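Local coordinates for protein putative glutathionylspermidine synthase (Methylobacillus flagellatus, PDB 3N6X) that is probably an ATP-grasp ligase of the circularly permuted type, possibly a glutathionylspermidine synthase joining glutathione to spermidine, at residues L441-E453 against S461-K473. Numbering follows the deposited sequence.
Sequences LVPGALCRVALRE and SQGGGTKDTWILK
The aliphatic chain of Lys467 lies over Cys447 and Val449 on one face of an antiparallel strand pair: its CB rests 4.0 Å from Cys447 SG, and further out its CE comes within 4.0 Å of Val449 CG2, the two side chains crossing at about a right angle. Only after this does the chain bend, at chi4 (-94°), and carry NZ to a salt bridge with Asp73. Val449 also turns CG1 over the backbone of Gly465, and Leu451 CD1 reaches the same glycine; a beta-carbon there would come tightly against that methyl. Two nearly straight backbone bonds join this pair, Val449 N to Gly465 O (2.7 Å) and Gly465 N to Val449 O (2.9 Å). On the other face Thr466 CG2 meets Leu446 CD1 at 3.9 Å.

Beyond Lys467 the two backbones part and waters take over the ladder. One links Pro443 O to Ile471 N, another Ala445 N to Thr469 O, and a third lies near both Ala445 O and Lys467 O. Next to the second water, on the side of Lys467, Thr469 spans the gap directly: with OG1 anti to its own carbonyl carbon (chi1 -52°), the hydroxyl donates to Ala445 O from above the carbonyl plane, 3.1 Å away. A valine here would remove the hydroxyl and would probably leave Ala445 O to water and the separated backbones without their direct side-chain bond. At the far end Pro443 CB packs on Ile471 CG2 (3.8 Å).

The pair belongs to the large mixed sheet of this ATP-grasp protein: strand 423-435 flanks 446-450 and strand 77-79 flanks 464-471, while Tyr172 of helix 170-183 touches Leu446 and Trp84 of helix 81-105 packs against Ile471.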
ATOM      1  N   LEU A 441       7.961  10.375   3.605  1.00 34.86           N
ATOM      2  CA  LEU A 441       6.721   9.789   4.066  1.00 34.85           C
ATOM      3  C   LEU A 441       5.999  10.839   4.857  1.00 39.43           C
ATOM      4  O   LEU A 441       6.605  11.477   5.720  1.00 39.31           O
ATOM      5  CB  LEU A 441       6.996   8.605   5.008  1.00 35.03           C
ATOM      6  CG  LEU A 441       7.299   7.285   4.384  1.00 40.51           C
ATOM      7  CD1 LEU A 441       8.774   7.064   4.314  1.00 41.17           C
ATOM      8  CD2 LEU A 441       6.696   6.173   5.187  1.00 42.62           C
ATOM      9  N   VAL A 442       4.698  10.984   4.632  1.00 35.94           N
ATOM     10  CA  VAL A 442       3.857  11.810   5.489  1.00 35.40           C
ATOM     11  C   VAL A 442       3.668  10.959   6.776  1.00 37.83           C
ATOM     12  O   VAL A 442       3.582   9.739   6.664  1.00 35.79           O
ATOM     13  CB  VAL A 442       2.505  12.157   4.776  1.00 38.41           C
ATOM     14  CG1 VAL A 442       1.418  12.543   5.772  1.00 37.95           C
ATOM     15  CG2 VAL A 442       2.705  13.255   3.737  1.00 37.50           C
ATOM     16  N   PRO A 443       3.749  11.543   8.001  1.00 35.46           N
ATOM     17  CA  PRO A 443       3.665  10.704   9.218  1.00 35.16           C
ATOM     18  C   PRO A 443       2.268  10.131   9.485  1.00 38.90           C
ATOM     19  O   PRO A 443       1.588  10.501  10.454  1.00 38.07           O
ATOM     20  CB  PRO A 443       4.144  11.640  10.328  1.00 36.68           C
ATOM     21  CG  PRO A 443       3.810  12.994   9.831  1.00 41.19           C
ATOM     22  CD  PRO A 443       3.948  12.967   8.339  1.00 36.72           C
ATOM     23  N   GLY A 444       1.882   9.190   8.649  1.00 35.72           N
ATOM     24  CA  GLY A 444       0.611   8.499   8.758  1.00 35.16           C
ATOM     25  C   GLY A 444       0.611   7.218   7.970  1.00 38.35           C
ATOM     26  O   GLY A 444       1.516   6.978   7.168  1.00 37.28           O
ATOM     27  N   ALA A 445      -0.417   6.402   8.165  1.00 35.55           N
ATOM     28  CA  ALA A 445      -0.542   5.121   7.487  1.00 35.62           C
ATOM     29  C   ALA A 445      -1.973   4.620   7.550  1.00 42.67           C
ATOM     30  O   ALA A 445      -2.728   4.985   8.461  1.00 42.81           O
ATOM     31  CB  ALA A 445       0.387   4.090   8.138  1.00 35.93           C
ATOM     32  N   LEU A 446      -2.342   3.749   6.608  1.00 40.17           N
ATOM     33  CA  LEU A 446      -3.617   3.083   6.673  1.00 40.05           C
ATOM     34  C   LEU A 446      -3.441   1.871   7.586  1.00 44.06           C
ATOM     35  O   LEU A 446      -2.544   1.078   7.371  1.00 44.20           O
ATOM     36  CB  LEU A 446      -4.083   2.637   5.265  1.00 40.15           C
ATOM     37  CG  LEU A 446      -5.301   1.677   5.227  1.00 43.70           C
ATOM     38  CD1 LEU A 446      -6.548   2.328   5.838  1.00 42.98           C
ATOM     39  CD2 LEU A 446      -5.582   1.214   3.824  1.00 44.88           C
ATOM     40  N   CYS A 447      -4.241   1.771   8.634  1.00 41.85           N
ATOM     41  CA  CYS A 447      -4.192   0.615   9.510  1.00 41.24           C
ATOM     42  C   CYS A 447      -5.451  -0.204   9.334  1.00 45.20           C
ATOM     43  O   CYS A 447      -6.550   0.336   9.403  1.00 44.06           O
ATOM     44  CB  CYS A 447      -3.990   1.028  10.961  1.00 41.07           C
ATOM     45  SG  CYS A 447      -4.015  -0.351  12.127  1.00 44.77           S
ATOM     46  N   ARG A 448      -5.292  -1.496   9.045  1.00 43.17           N
ATOM     47  CA  ARG A 448      -6.410  -2.418   8.853  1.00 42.93           C
ATOM     48  C   ARG A 448      -6.460  -3.390  10.003  1.00 48.95           C
ATOM     49  O   ARG A 448      -5.410  -3.802  10.510  1.00 48.34           O
ATOM     50  CB  ARG A 448      -6.285  -3.157   7.528  1.00 41.30           C
ATOM     51  CG  ARG A 448      -6.479  -2.260   6.315  1.00 49.29           C
ATOM     52  CD  ARG A 448      -6.315  -3.037   5.034  1.00 58.61           C
ATOM     53  NE  ARG A 448      -4.910  -3.354   4.760  1.00 77.05           N
ATOM     54  CZ  ARG A 448      -4.500  -4.468   4.157  1.00 95.05           C
ATOM     55  NH1 ARG A 448      -5.380  -5.382   3.765  1.00 83.20           N
ATOM     56  NH2 ARG A 448      -3.209  -4.668   3.928  1.00 81.33           N
ATOM     57  N   VAL A 449      -7.672  -3.716  10.469  1.00 47.45           N
ATOM     58  CA  VAL A 449      -7.843  -4.598  11.630  1.00 48.31           C
ATOM     59  C   VAL A 449      -8.713  -5.823  11.307  1.00 53.52           C
ATOM     60  O   VAL A 449      -9.732  -5.698  10.618  1.00 52.50           O
ATOM     61  CB  VAL A 449      -8.351  -3.808  12.887  1.00 51.62           C
ATOM     62  CG1 VAL A 449      -9.683  -3.112  12.616  1.00 51.04           C
ATOM     63  CG2 VAL A 449      -8.443  -4.707  14.121  1.00 51.41           C
ATOM     64  N   ALA A 450      -8.285  -7.012  11.783  1.00 51.41           N
ATOM     65  CA  ALA A 450      -9.047  -8.258  11.643  1.00 52.13           C
ATOM     66  C   ALA A 450      -9.948  -8.384  12.878  1.00 56.43           C
ATOM     67  O   ALA A 450      -9.483  -8.785  13.952  1.00 55.78           O
ATOM     68  CB  ALA A 450      -8.096  -9.452  11.549  1.00 52.91           C
ATOM     69  N   LEU A 451     -11.207  -7.932  12.745  1.00 54.13           N
ATOM     70  CA  LEU A 451     -12.175  -7.837  13.847  1.00 54.83           C
ATOM     71  C   LEU A 451     -12.587  -9.174  14.480  1.00 62.30           C
ATOM     72  O   LEU A 451     -12.717  -9.242  15.705  1.00 61.51           O
ATOM     73  CB  LEU A 451     -13.414  -7.013  13.421  1.00 54.33           C
ATOM     74  CG  LEU A 451     -13.128  -5.545  12.999  1.00 57.73           C
ATOM     75  CD1 LEU A 451     -14.265  -4.973  12.178  1.00 57.06           C
ATOM     76  CD2 LEU A 451     -12.841  -4.667  14.205  1.00 58.91           C
ATOM     77  N   ARG A 452     -12.803 -10.232  13.655  1.00 62.20           N
ATOM     78  CA  ARG A 452     -13.211 -11.560  14.149  1.00 63.25           C
ATOM     79  C   ARG A 452     -12.118 -12.188  15.027  1.00 69.26           C
ATOM     80  O   ARG A 452     -10.932 -12.055  14.718  1.00 68.66           O
ATOM     81  CB  ARG A 452     -13.569 -12.484  12.980  1.00 66.00           C
ATOM     82  CG  ARG A 452     -14.314 -13.757  13.401  1.00 83.12           C
ATOM     83  CD  ARG A 452     -14.233 -14.838  12.338  1.00 99.34           C
ATOM     84  NE  ARG A 452     -12.913 -15.479  12.304  1.00110.31           N
ATOM     85  CZ  ARG A 452     -12.393 -16.055  11.223  1.00126.83           C
ATOM     86  NH1 ARG A 452     -13.070 -16.071  10.080  1.00114.15           N
ATOM     87  NH2 ARG A 452     -11.191 -16.614  11.276  1.00114.47           N
ATOM     88  N   GLU A 453     -12.519 -12.840  16.142  1.00 67.73           N
ATOM     89  CA  GLU A 453     -11.572 -13.449  17.090  1.00 68.64           C
ATOM     90  C   GLU A 453     -10.727 -14.554  16.437  1.00 72.85           C
ATOM     91  O   GLU A 453     -11.269 -15.450  15.786  1.00 72.65           O
ATOM     92  CB  GLU A 453     -12.306 -13.985  18.327  1.00 70.36           C
ATOM     93  CG  GLU A 453     -11.391 -14.225  19.519  1.00 81.88           C
ATOM     94  CD  GLU A 453     -12.046 -14.933  20.688  1.00101.55           C
ATOM     95  OE1 GLU A 453     -13.120 -14.471  21.137  1.00 98.88           O
ATOM     96  OE2 GLU A 453     -11.471 -15.933  21.173  1.00 94.36           O
ATOM     97  N   SER A 461     -13.221  -7.835   3.071  1.00 96.14           N
ATOM     98  CA  SER A 461     -14.111  -8.863   2.520  1.00 96.07           C
ATOM     99  C   SER A 461     -14.665  -9.818   3.596  1.00 99.78           C
ATOM    100  O   SER A 461     -15.832 -10.216   3.513  1.00 99.84           O
ATOM    101  CB  SER A 461     -13.395  -9.656   1.433  1.00 99.82           C
ATOM    102  N   GLN A 462     -13.828 -10.187   4.600  1.00 94.95           N
ATOM    103  CA  GLN A 462     -14.243 -11.104   5.667  1.00 93.74           C
ATOM    104  C   GLN A 462     -13.852 -10.601   7.070  1.00 94.46           C
ATOM    105  O   GLN A 462     -12.820 -11.011   7.622  1.00 94.06           O
ATOM    106  CB  GLN A 462     -13.706 -12.527   5.408  1.00 95.25           C
ATOM    107  N   GLY A 463     -14.689  -9.717   7.624  1.00 88.12           N
ATOM    108  CA  GLY A 463     -14.528  -9.166   8.972  1.00 86.21           C
ATOM    109  C   GLY A 463     -13.371  -8.198   9.158  1.00 85.15           C
ATOM    110  O   GLY A 463     -12.799  -8.115  10.251  1.00 84.06           O
ATOM    111  N   GLY A 464     -13.059  -7.440   8.110  1.00 78.36           N
ATOM    112  CA  GLY A 464     -11.975  -6.465   8.145  1.00 76.55           C
ATOM    113  C   GLY A 464     -12.448  -5.038   8.324  1.00 75.59           C
ATOM    114  O   GLY A 464     -13.447  -4.629   7.724  1.00 75.72           O
ATOM    115  N   GLY A 465     -11.718  -4.279   9.143  1.00 67.34           N
ATOM    116  CA  GLY A 465     -12.014  -2.873   9.404  1.00 65.01           C
ATOM    117  C   GLY A 465     -10.785  -1.984   9.378  1.00 62.80           C
ATOM    118  O   GLY A 465      -9.688  -2.456   9.087  1.00 61.87           O
ATOM    119  N   THR A 466     -10.959  -0.677   9.668  1.00 55.78           N
ATOM    120  CA  THR A 466      -9.825   0.261   9.724  1.00 53.54           C
ATOM    121  C   THR A 466      -9.724   0.996  11.052  1.00 53.82           C
ATOM    122  O   THR A 466     -10.679   1.036  11.835  1.00 52.24           O
ATOM    123  CB  THR A 466      -9.811   1.243   8.553  1.00 58.93           C
ATOM    124  OG1 THR A 466     -10.953   2.084   8.632  1.00 61.76           O
ATOM    125  CG2 THR A 466      -9.730   0.555   7.202  1.00 57.91           C
ATOM    126  N   LYS A 467      -8.542   1.566  11.301  1.00 48.09           N
ATOM    127  CA  LYS A 467      -8.211   2.347  12.483  1.00 45.73           C
ATOM    128  C   LYS A 467      -7.455   3.568  12.026  1.00 47.35           C
ATOM    129  O   LYS A 467      -6.881   3.561  10.934  1.00 47.88           O
ATOM    130  CB  LYS A 467      -7.297   1.537  13.416  1.00 46.52           C
ATOM    131  CG  LYS A 467      -7.991   0.449  14.204  1.00 45.56           C
ATOM    132  CD  LYS A 467      -6.980  -0.311  15.022  1.00 48.94           C
ATOM    133  CE  LYS A 467      -7.626  -1.243  16.016  1.00 59.46           C
ATOM    134  NZ  LYS A 467      -7.783  -0.601  17.344  1.00 61.52           N
ATOM    135  N   ASP A 468      -7.394   4.594  12.871  1.00 41.06           N
ATOM    136  CA  ASP A 468      -6.557   5.762  12.624  1.00 39.21           C
ATOM    137  C   ASP A 468      -5.163   5.400  13.131  1.00 39.84           C
ATOM    138  O   ASP A 468      -5.051   4.680  14.121  1.00 41.00           O
ATOM    139  CB  ASP A 468      -7.105   6.977  13.406  1.00 40.57           C
ATOM    140  CG  ASP A 468      -6.396   8.301  13.154  1.00 39.59           C
ATOM    141  OD1 ASP A 468      -5.538   8.356  12.236  1.00 38.05           O
ATOM    142  OD2 ASP A 468      -6.702   9.280  13.865  1.00 39.77           O
ATOM    143  N   THR A 469      -4.110   5.847  12.443  1.00 33.84           N
ATOM    144  CA  THR A 469      -2.731   5.597  12.884  1.00 32.78           C
ATOM    145  C   THR A 469      -2.124   6.901  13.347  1.00 35.52           C
ATOM    146  O   THR A 469      -2.019   7.858  12.562  1.00 32.93           O
ATOM    147  CB  THR A 469      -1.882   4.933  11.764  1.00 37.14           C
ATOM    148  OG1 THR A 469      -2.558   3.784  11.279  1.00 34.25           O
ATOM    149  CG2 THR A 469      -0.476   4.547  12.239  1.00 31.65           C
ATOM    150  N   TRP A 470      -1.725   6.948  14.619  1.00 33.38           N
ATOM    151  CA  TRP A 470      -1.127   8.137  15.210  1.00 33.84           C
ATOM    152  C   TRP A 470       0.381   8.019  15.259  1.00 36.98           C
ATOM    153  O   TRP A 470       0.905   7.068  15.835  1.00 37.17           O
ATOM    154  CB  TRP A 470      -1.651   8.346  16.633  1.00 33.23           C
ATOM    155  CG  TRP A 470      -3.099   8.734  16.741  1.00 34.83           C
ATOM    156  CD1 TRP A 470      -3.987   8.930  15.721  1.00 37.77           C
ATOM    157  CD2 TRP A 470      -3.811   9.005  17.953  1.00 35.06           C
ATOM    158  NE1 TRP A 470      -5.220   9.274  16.226  1.00 37.56           N
ATOM    159  CE2 TRP A 470      -5.140   9.330  17.596  1.00 39.18           C
ATOM    160  CE3 TRP A 470      -3.454   9.001  19.318  1.00 36.19           C
ATOM    161  CZ2 TRP A 470      -6.108   9.669  18.549  1.00 38.58           C
ATOM    162  CZ3 TRP A 470      -4.419   9.314  20.261  1.00 37.94           C
ATOM    163  CH2 TRP A 470      -5.726   9.651  19.876  1.00 38.72           C
ATOM    164  N   ILE A 471       1.086   8.985  14.668  1.00 32.59           N
ATOM    165  CA  ILE A 471       2.533   9.060  14.780  1.00 31.75           C
ATOM    166  C   ILE A 471       2.828  10.233  15.693  1.00 36.87           C
ATOM    167  O   ILE A 471       2.403  11.361  15.410  1.00 36.11           O
ATOM    168  CB  ILE A 471       3.263   9.143  13.391  1.00 34.54           C
ATOM    169  CG1 ILE A 471       3.359   7.737  12.722  1.00 35.37           C
ATOM    170  CG2 ILE A 471       4.675   9.715  13.548  1.00 33.75           C
ATOM    171  CD1 ILE A 471       2.096   7.146  12.144  1.00 34.91           C
ATOM    172  N   LEU A 472       3.445   9.956  16.845  1.00 34.41           N
ATOM    173  CA  LEU A 472       3.756  10.996  17.829  1.00 34.42           C
ATOM    174  C   LEU A 472       4.926  11.849  17.398  1.00 38.95           C
ATOM    175  O   LEU A 472       5.877  11.332  16.809  1.00 38.45           O
ATOM    176  CB  LEU A 472       3.985  10.393  19.225  1.00 34.01           C
ATOM    177  CG  LEU A 472       2.815   9.571  19.800  1.00 37.43           C
ATOM    178  CD1 LEU A 472       2.999   9.348  21.284  1.00 36.76           C
ATOM    179  CD2 LEU A 472       1.430  10.247  19.506  1.00 36.40           C
ATOM    180  N   LYS A 473       4.823  13.178  17.620  1.00 36.39           N
ATOM    181  CA  LYS A 473       5.849  14.153  17.207  1.00 50.15           C
ATOM    182  C   LYS A 473       7.162  14.035  17.991  1.00 72.56           C
ATOM    183  O   LYS A 473       7.151  13.738  19.180  1.00 47.63           O
ATOM    184  CB  LYS A 473       5.301  15.584  17.269  1.00 51.22           C
ATOM    185  CG  LYS A 473       4.356  15.914  16.127  1.00 54.90           C
ATOM    186  CD  LYS A 473       3.878  17.356  16.192  1.00 62.40           C
ATOM    187  CE  LYS A 473       2.459  17.464  16.688  1.00 71.06           C
ATOM    188  NZ  LYS A 473       2.014  18.876  16.770  1.00 77.40           N
TER
HETATM  189  O   HOH W   1      -0.118  10.855  12.613  1.00 25.86           O
HETATM  190  O   HOH W   2      -2.463   7.976   9.839  1.00 33.07           O
HETATM  191  O   HOH W   3      -5.935   4.634   8.735  1.00 54.30           O